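Long-range contact in PHB depolymerase (Penicillium funiculosum, PDB 2D81), which hydrolyses the ester bonds of polyhydroxybutyrate, a biopolyester, using an alpha/beta-hydrolase fold whose sequence order is circularly permuted: residues 46-58 with 269-281. Sequence-based numbering, arbitrary orientation.
Sequences GPYDCARNQYYTS and IHAIWNGGVLSNP. With RB3 ((1R)-3-{[(1R)-3-methoxy-1-methyl-3-oxopropyl]oxy}-1-methyl-3-oxopropyl (3R)-3-hydroxybutanoate), chain C.
R52 lies across the indole of W273 where, in this alpha/beta-hydrolase fold, the loop following strand 39-43 meets the beta-hairpin of strands 269-271 and 277-280. This is the tight end of the contact. The long aliphatic stem of arginine suits a flat aromatic partner: R52 CG stands over the five-membered ring of W273, 4.1 Å from its centroid in a CH-pi contact. A bend at chi3 (-73°) then brings the guanidinium over the indole, its plane inclined 39° to the ring, so that W273 NE1 lies against one of its faces. R52 NE is held by D49 OD2 at 2.8 Å, a salt bridge through the syn lone pair, while NH1 pairs with D296; W273 NE1 donates to S293 O.

N274 joins the two loops because its amide fits among backbone carbonyls. Its CG sits between the backbone N and the carbonyl carbon (chi1 78°), which turns the amide toward residues 51-54; N274 ND2 reaches Q54 O at 2.9 Å, approaching from above the carbonyl plane, and bonds weakly to R52 O.

Towards solvent the packing gives way to water. G275, which has no side chain, lets Y55 CE1 come within 3.6 Å of its CA. One water accepts from Y55 OH and donates to G275 O and V277 O.

Y56 and L278, both lining the pocket of the bound R3HB trimer, supply an apolar wall: Y56 CD1 lies 3.7 Å from RB3 C4B, and Y56 CE2 meets L278 CD2 at 3.7 Å.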
loop_
_atom_site.group_PDB
_atom_site.type_symbol
_atom_site.label_atom_id
_atom_site.label_comp_id
_atom_site.label_asym_id
_atom_site.label_seq_id
_atom_site.Cartn_x
_atom_site.Cartn_y
_atom_site.Cartn_z
ATOM N N GLY A 46 -4.433 -2.845 8.893
ATOM C CA GLY A 46 -5.559 -3.440 9.590
ATOM C C GLY A 46 -6.767 -3.708 8.712
ATOM O O GLY A 46 -6.726 -3.482 7.500
ATOM N N PRO A 47 -7.876 -4.175 9.311
ATOM C CA PRO A 47 -9.126 -4.495 8.617
ATOM C C PRO A 47 -9.647 -3.441 7.640
ATOM O O PRO A 47 -9.632 -2.241 7.920
ATOM C CB PRO A 47 -10.100 -4.745 9.765
ATOM C CG PRO A 47 -9.215 -5.323 10.823
ATOM C CD PRO A 47 -8.021 -4.396 10.762
ATOM N N TYR A 48 -10.112 -3.913 6.490
ATOM C CA TYR A 48 -10.893 -3.091 5.581
ATOM C C TYR A 48 -12.109 -2.507 6.309
ATOM O O TYR A 48 -12.897 -3.247 6.894
ATOM C CB TYR A 48 -11.365 -3.936 4.399
ATOM C CG TYR A 48 -12.309 -3.195 3.489
ATOM C CD1 TYR A 48 -11.829 -2.288 2.541
ATOM C CD2 TYR A 48 -13.687 -3.352 3.617
ATOM C CE1 TYR A 48 -12.701 -1.554 1.745
ATOM C CE2 TYR A 48 -14.569 -2.621 2.829
ATOM C CZ TYR A 48 -14.071 -1.724 1.900
ATOM O OH TYR A 48 -14.943 -0.979 1.150
ATOM N N ASP A 49 -12.245 -1.182 6.265
ATOM C CA ASP A 49 -13.387 -0.467 6.849
ATOM C C ASP A 49 -13.317 -0.471 8.377
ATOM O O ASP A 49 -14.321 -0.243 9.050
ATOM C CB ASP A 49 -14.715 -1.098 6.389
ATOM C CG ASP A 49 -15.885 -0.110 6.414
ATOM O OD1 ASP A 49 -16.940 -0.436 6.999
ATOM O OD2 ASP A 49 -15.757 0.986 5.832
ATOM N N CYS A 50 -12.126 -0.709 8.918
ATOM C CA CYS A 50 -11.962 -0.847 10.366
ATOM C C CYS A 50 -12.546 0.342 11.129
ATOM O O CYS A 50 -13.228 0.169 12.138
ATOM C CB CYS A 50 -10.479 -1.000 10.733
ATOM S SG CYS A 50 -10.241 -1.620 12.436
ATOM N N ALA A 51 -12.279 1.551 10.644
ATOM C CA ALA A 51 -12.543 2.750 11.432
ATOM C C ALA A 51 -13.885 3.411 11.138
ATOM O O ALA A 51 -14.130 4.533 11.580
ATOM C CB ALA A 51 -11.416 3.762 11.230
ATOM N N ARG A 52 -14.758 2.732 10.397
ATOM C CA ARG A 52 -16.022 3.362 10.026
ATOM C C ARG A 52 -17.008 3.398 11.188
ATOM O O ARG A 52 -17.695 4.401 11.387
ATOM C CB ARG A 52 -16.667 2.654 8.828
ATOM C CG ARG A 52 -17.932 3.358 8.333
ATOM C CD ARG A 52 -18.576 2.638 7.159
ATOM N NE ARG A 52 -17.832 2.798 5.911
ATOM C CZ ARG A 52 -18.027 3.781 5.035
ATOM N NH1 ARG A 52 -17.299 3.834 3.929
ATOM N NH2 ARG A 52 -18.957 4.704 5.255
ATOM N N ASN A 53 -17.077 2.313 11.956
ATOM C CA ASN A 53 -18.081 2.208 13.014
ATOM C C ASN A 53 -17.510 1.953 14.406
ATOM O O ASN A 53 -18.252 1.661 15.347
ATOM C CB ASN A 53 -19.101 1.118 12.667
ATOM C CG ASN A 53 -19.879 1.435 11.405
ATOM O OD1 ASN A 53 -19.620 0.874 10.341
ATOM N ND2 ASN A 53 -20.835 2.350 11.517
ATOM N N GLN A 54 -16.192 2.063 14.531
ATOM C CA GLN A 54 -15.545 2.110 15.836
ATOM C C GLN A 54 -14.404 3.111 15.730
ATOM O O GLN A 54 -13.882 3.350 14.639
ATOM C CB GLN A 54 -15.017 0.722 16.217
ATOM C CG GLN A 54 -13.841 0.242 15.383
ATOM C CD GLN A 54 -13.676 -1.266 15.419
ATOM O OE1 GLN A 54 -13.759 -1.891 16.480
ATOM N NE2 GLN A 54 -13.433 -1.860 14.254
ATOM N N TYR A 55 -14.024 3.718 16.849
ATOM C CA TYR A 55 -13.061 4.807 16.789
ATOM C C TYR A 55 -11.716 4.275 16.295
ATOM O O TYR A 55 -11.343 3.139 16.587
ATOM C CB TYR A 55 -12.902 5.464 18.162
ATOM C CG TYR A 55 -12.287 6.842 18.085
ATOM C CD1 TYR A 55 -12.939 7.877 17.412
ATOM C CD2 TYR A 55 -11.046 7.110 18.662
ATOM C CE1 TYR A 55 -12.373 9.143 17.317
ATOM C CE2 TYR A 55 -10.469 8.376 18.571
ATOM C CZ TYR A 55 -11.140 9.386 17.897
ATOM O OH TYR A 55 -10.579 10.639 17.806
ATOM N N TYR A 56 -10.995 5.092 15.533
ATOM C CA TYR A 56 -9.829 4.599 14.811
ATOM C C TYR A 56 -8.726 4.090 15.742
ATOM O O TYR A 56 -7.954 3.211 15.364
ATOM C CB TYR A 56 -9.283 5.691 13.881
ATOM C CG TYR A 56 -8.488 6.763 14.587
ATOM C CD1 TYR A 56 -7.119 6.612 14.805
ATOM C CD2 TYR A 56 -9.107 7.917 15.063
ATOM C CE1 TYR A 56 -6.385 7.581 15.481
ATOM C CE2 TYR A 56 -8.383 8.894 15.741
ATOM C CZ TYR A 56 -7.025 8.718 15.946
ATOM O OH TYR A 56 -6.301 9.676 16.617
ATOM N N THR A 57 -8.648 4.630 16.958
ATOM C CA THR A 57 -7.627 4.173 17.900
ATOM C C THR A 57 -7.897 2.743 18.362
ATOM O O THR A 57 -6.990 2.056 18.835
ATOM C CB THR A 57 -7.526 5.087 19.152
ATOM O OG1 THR A 57 -8.790 5.134 19.822
ATOM C CG2 THR A 57 -7.107 6.497 18.753
ATOM N N SER A 58 -9.140 2.293 18.222
ATOM C CA SER A 58 -9.474 0.899 18.496
ATOM C C SER A 58 -8.917 -0.006 17.403
ATOM O O SER A 58 -8.860 -1.223 17.567
ATOM C CB SER A 58 -10.992 0.714 18.587
ATOM O OG SER A 58 -11.521 1.348 19.739
ATOM N N ILE A 269 -8.809 20.600 9.940
ATOM C CA ILE A 269 -9.667 19.679 10.679
ATOM C C ILE A 269 -10.803 19.163 9.795
ATOM O O ILE A 269 -11.447 19.937 9.089
ATOM C CB ILE A 269 -10.277 20.379 11.923
ATOM C CG1 ILE A 269 -9.162 20.806 12.881
ATOM C CG2 ILE A 269 -11.254 19.449 12.627
ATOM C CD1 ILE A 269 -8.329 19.654 13.413
ATOM N N HIS A 270 -11.040 17.855 9.847
ATOM C CA HIS A 270 -12.079 17.212 9.047
ATOM C C HIS A 270 -12.993 16.379 9.937
ATOM O O HIS A 270 -12.531 15.726 10.870
ATOM C CB HIS A 270 -11.453 16.279 8.007
ATOM C CG HIS A 270 -10.587 16.974 7.003
ATOM N ND1 HIS A 270 -11.100 17.669 5.928
ATOM C CD2 HIS A 270 -9.240 17.084 6.913
ATOM C CE1 HIS A 270 -10.107 18.175 5.219
ATOM N NE2 HIS A 270 -8.968 17.836 5.795
ATOM N N ALA A 271 -14.287 16.381 9.633
ATOM C CA ALA A 271 -15.184 15.391 10.211
ATOM C C ALA A 271 -14.778 14.027 9.666
ATOM O O ALA A 271 -14.534 13.880 8.467
ATOM C CB ALA A 271 -16.626 15.701 9.830
ATOM N N ILE A 272 -14.686 13.032 10.540
ATOM C CA ILE A 272 -14.343 11.687 10.088
ATOM C C ILE A 272 -15.513 10.737 10.313
ATOM O O ILE A 272 -16.581 11.161 10.761
ATOM C CB ILE A 272 -13.080 11.150 10.804
ATOM C CG1 ILE A 272 -13.236 11.255 12.323
ATOM C CG2 ILE A 272 -11.857 11.930 10.343
ATOM C CD1 ILE A 272 -12.091 10.601 13.092
ATOM N N TRP A 273 -15.324 9.459 9.989
ATOM C CA TRP A 273 -16.433 8.510 10.034
ATOM C C TRP A 273 -17.162 8.483 11.372
ATOM O O TRP A 273 -18.394 8.473 11.410
ATOM C CB TRP A 273 -15.959 7.093 9.696
ATOM C CG TRP A 273 -15.851 6.822 8.226
ATOM C CD1 TRP A 273 -16.694 7.265 7.244
ATOM C CD2 TRP A 273 -14.884 5.988 7.576
ATOM N NE1 TRP A 273 -16.312 6.755 6.024
ATOM C CE2 TRP A 273 -15.203 5.968 6.200
ATOM C CE3 TRP A 273 -13.779 5.251 8.023
ATOM C CZ2 TRP A 273 -14.457 5.240 5.267
ATOM C CZ3 TRP A 273 -13.037 4.525 7.096
ATOM C CH2 TRP A 273 -13.381 4.527 5.732
ATOM N N ASN A 274 -16.413 8.464 12.470
ATOM C CA ASN A 274 -17.034 8.464 13.791
ATOM C C ASN A 274 -16.088 9.031 14.840
ATOM O O ASN A 274 -14.867 8.975 14.684
ATOM C CB ASN A 274 -17.450 7.041 14.178
ATOM C CG ASN A 274 -16.280 6.196 14.648
ATOM O OD1 ASN A 274 -15.893 6.243 15.819
ATOM N ND2 ASN A 274 -15.701 5.427 13.735
ATOM N N GLY A 275 -16.658 9.583 15.907
ATOM C CA GLY A 275 -15.843 10.125 16.978
ATOM C C GLY A 275 -15.537 11.603 16.824
ATOM O O GLY A 275 -14.764 12.163 17.602
ATOM N N GLY A 276 -16.129 12.238 15.816
ATOM C CA GLY A 276 -15.989 13.676 15.670
ATOM C C GLY A 276 -15.078 14.137 14.546
ATOM O O GLY A 276 -15.342 13.876 13.372
ATOM N N VAL A 277 -14.004 14.832 14.907
ATOM C CA VAL A 277 -13.144 15.479 13.922
ATOM C C VAL A 277 -11.694 15.070 14.117
ATOM O O VAL A 277 -11.320 14.560 15.175
ATOM C CB VAL A 277 -13.228 17.013 14.029
ATOM C CG1 VAL A 277 -14.672 17.461 13.895
ATOM C CG2 VAL A 277 -12.634 17.476 15.352
ATOM N N LEU A 278 -10.880 15.306 13.095
ATOM C CA LEU A 278 -9.471 14.945 13.146
ATOM C C LEU A 278 -8.720 15.639 12.010
ATOM O O LEU A 278 -9.244 15.787 10.904
ATOM C CB LEU A 278 -9.324 13.425 13.015
ATOM C CG LEU A 278 -7.992 12.817 13.454
ATOM C CD1 LEU A 278 -7.876 12.908 14.970
ATOM C CD2 LEU A 278 -7.908 11.368 13.006
ATOM N N SER A 279 -7.495 16.072 12.286
ATOM C CA SER A 279 -6.635 16.614 11.244
ATOM C C SER A 279 -5.705 15.517 10.737
ATOM O O SER A 279 -5.722 14.396 11.250
ATOM C CB SER A 279 -5.826 17.800 11.783
ATOM O OG SER A 279 -5.090 17.445 12.940
ATOM N N ASN A 280 -4.899 15.837 9.729
ATOM C CA ASN A 280 -3.986 14.859 9.137
ATOM C C ASN A 280 -2.585 15.462 9.001
ATOM O O ASN A 280 -1.992 15.458 7.923
ATOM C CB ASN A 280 -4.535 14.429 7.771
ATOM C CG ASN A 280 -3.661 13.404 7.080
ATOM O OD1 ASN A 280 -2.907 12.670 7.719
ATOM N ND2 ASN A 280 -3.779 13.333 5.761
ATOM N N PRO A 281 -2.032 15.973 10.111
ATOM C CA PRO A 281 -0.702 16.588 10.125
ATOM C C PRO A 281 0.450 15.670 9.722
ATOM O O PRO A 281 1.513 16.148 9.332
ATOM C CB PRO A 281 -0.570 17.077 11.564
ATOM C CG PRO A 281 -1.316 16.032 12.328
ATOM C CD PRO A 281 -2.562 15.856 11.482
HETATM O O1M RB3 C . 1.171 5.625 13.944
HETATM C C1A RB3 C . 0.908 5.590 12.722
HETATM O O1A RB3 C . 1.234 6.452 11.877
HETATM C C2A RB3 C . 0.117 4.381 12.218
HETATM C C3A RB3 C . -1.171 4.813 11.513
HETATM C C4A RB3 C . -1.921 3.559 11.058
HETATM O O3A RB3 C . -1.989 5.552 12.436
HETATM C C1B RB3 C . -2.641 6.587 11.840
HETATM O O1B RB3 C . -2.861 6.579 10.630
HETATM C C2B RB3 C . -3.089 7.761 12.714
HETATM C C3B RB3 C . -4.123 8.664 12.035
HETATM C C4B RB3 C . -5.424 7.910 11.750
HETATM O O3B RB3 C . -4.421 9.767 12.905
HETATM C C1C RB3 C . -3.539 10.794 12.765
HETATM O O1C RB3 C . -2.355 10.567 12.520
HETATM C C2C RB3 C . -4.037 12.231 12.932
HETATM C C3C RB3 C . -3.310 12.935 14.080
HETATM C C4C RB3 C . -3.838 14.360 14.257
HETATM O O3C RB3 C . -3.483 12.186 15.286
HETATM O O HOH W 1 -19.998 5.649 10.883
HETATM O O HOH W 2 -12.225 12.364 16.630
HETATM O O HOH W 3 -12.542 7.173 14.265
#